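Local coordinates for protein 2-nitropropane dioxygenase (Streptomyces ansochromogenes, PDB 3BW2) that probably uses FMN and molecular oxygen to oxidise alkyl nitronates such as propionate 3-nitronate, releasing their nitrogen as nitrite and nitrate, at residues E156-V161 / A201-A206. Numbering follows the deposited sequence.
Sequences EEARAV and AQVREA
Val203 straddles the methyl of Ala158 with both branches: CG1 lies 3.8 Å from Ala158 CB and CG2 3.9 Å from the same carbon. With CG1 opposite the backbone N (chi1 169°) and CG2 beside it, the fork of the valine faces the alanine. The axes of the two segments come within 9.1 Å and cross at -39°, with the methyl of Ala158 and the Val203 fork between them. Farther along, Glu205 sends its carboxylate away to a salt bridge with Arg219 of the second subunit; its backbone O stands oblique to the Arg159 guanidinium, 4.3 Å from NH2. Ala206 meets that arginine most extensively. Extended from CG to NE, the Arg159 chain runs over the alanine, whose CB is 3.9 Å from Arg159 CZ and whose CA sits 3.6 Å above one face of the guanidinium, offset toward its rim. Ala206 O lies over that same face, 2.7 Å from Arg159 NH1, but the angle is too poor for a hydrogen bond. Helices 155-163 and 196-206 are neighbours on the outside of the TIM barrel: Ala158 and Val203 both rest on Val169 of strand 168-172, Ala158 also on Ala152 of 147-152 and Val203 on Val211 of 211-214.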
# COMPACT_ATOMS: atom_id res chain seq x y z
N GLU A 156 -1.43 -14.76 6.77
CA GLU A 156 -0.93 -16.12 6.97
C GLU A 156 0.31 -16.07 7.85
O GLU A 156 0.42 -16.83 8.81
CB GLU A 156 -0.57 -16.78 5.63
CG GLU A 156 -1.75 -17.20 4.77
CD GLU A 156 -2.54 -16.01 4.25
OE1 GLU A 156 -1.92 -15.01 3.82
OE2 GLU A 156 -3.79 -16.09 4.26
N GLU A 157 1.24 -15.18 7.52
CA GLU A 157 2.46 -15.05 8.32
C GLU A 157 2.13 -14.60 9.74
O GLU A 157 2.77 -15.04 10.70
CB GLU A 157 3.43 -14.06 7.66
CG GLU A 157 4.00 -14.57 6.34
CD GLU A 157 4.98 -13.60 5.70
OE1 GLU A 157 4.99 -12.42 6.08
OE2 GLU A 157 5.74 -14.03 4.81
N ALA A 158 1.13 -13.74 9.88
CA ALA A 158 0.74 -13.26 11.21
C ALA A 158 0.21 -14.42 12.05
O ALA A 158 0.49 -14.49 13.25
CB ALA A 158 -0.32 -12.17 11.09
N ARG A 159 -0.56 -15.32 11.43
CA ARG A 159 -1.09 -16.47 12.15
C ARG A 159 0.07 -17.34 12.64
O ARG A 159 0.01 -17.93 13.72
CB ARG A 159 -2.02 -17.29 11.25
CG ARG A 159 -3.37 -16.63 10.99
CD ARG A 159 -4.24 -17.52 10.11
NE ARG A 159 -5.61 -17.02 9.98
CZ ARG A 159 -6.48 -16.94 10.98
NH1 ARG A 159 -6.14 -17.34 12.19
NH2 ARG A 159 -7.71 -16.47 10.76
N ALA A 160 1.13 -17.42 11.82
CA ALA A 160 2.32 -18.20 12.16
C ALA A 160 3.02 -17.57 13.36
O ALA A 160 3.53 -18.27 14.23
CB ALA A 160 3.27 -18.25 10.97
N VAL A 161 3.04 -16.24 13.40
CA VAL A 161 3.67 -15.53 14.51
C VAL A 161 2.91 -15.85 15.80
O VAL A 161 3.52 -16.16 16.83
CB VAL A 161 3.66 -13.99 14.26
CG1 VAL A 161 4.06 -13.25 15.53
CG2 VAL A 161 4.64 -13.65 13.14
N ALA A 201 -5.97 -4.47 8.81
CA ALA A 201 -7.32 -4.97 9.03
C ALA A 201 -7.37 -6.49 8.93
O ALA A 201 -8.03 -7.15 9.73
CB ALA A 201 -8.28 -4.35 8.01
N GLN A 202 -6.66 -7.04 7.94
CA GLN A 202 -6.62 -8.49 7.74
C GLN A 202 -5.95 -9.19 8.93
O GLN A 202 -6.45 -10.20 9.43
CB GLN A 202 -5.85 -8.83 6.46
CG GLN A 202 -6.52 -8.41 5.16
CD GLN A 202 -5.69 -8.78 3.94
OE1 GLN A 202 -5.40 -9.96 3.71
NE2 GLN A 202 -5.31 -7.78 3.16
N VAL A 203 -4.82 -8.65 9.37
CA VAL A 203 -4.10 -9.23 10.49
C VAL A 203 -4.92 -9.15 11.78
O VAL A 203 -4.98 -10.10 12.55
CB VAL A 203 -2.74 -8.53 10.70
CG1 VAL A 203 -2.12 -8.95 12.04
CG2 VAL A 203 -1.80 -8.88 9.56
N ARG A 204 -5.57 -8.01 12.00
CA ARG A 204 -6.39 -7.84 13.20
C ARG A 204 -7.49 -8.90 13.30
O ARG A 204 -7.84 -9.33 14.40
CB ARG A 204 -6.99 -6.42 13.23
CG ARG A 204 -7.99 -6.16 14.37
CD ARG A 204 -7.64 -6.93 15.65
NE ARG A 204 -6.46 -6.43 16.35
CZ ARG A 204 -5.57 -7.21 16.97
NH1 ARG A 204 -5.71 -8.53 16.96
NH2 ARG A 204 -4.55 -6.66 17.61
N GLU A 205 -8.03 -9.33 12.16
CA GLU A 205 -9.08 -10.34 12.17
C GLU A 205 -8.53 -11.77 12.11
O GLU A 205 -9.27 -12.73 12.31
CB GLU A 205 -10.05 -10.13 11.00
CG GLU A 205 -10.67 -8.75 10.96
CD GLU A 205 -12.03 -8.73 10.29
OE1 GLU A 205 -12.26 -9.54 9.37
OE2 GLU A 205 -12.86 -7.88 10.67
N ALA A 206 -7.24 -11.90 11.83
CA ALA A 206 -6.61 -13.21 11.73
C ALA A 206 -5.99 -13.69 13.04
O ALA A 206 -5.88 -14.89 13.27
CB ALA A 206 -5.54 -13.18 10.65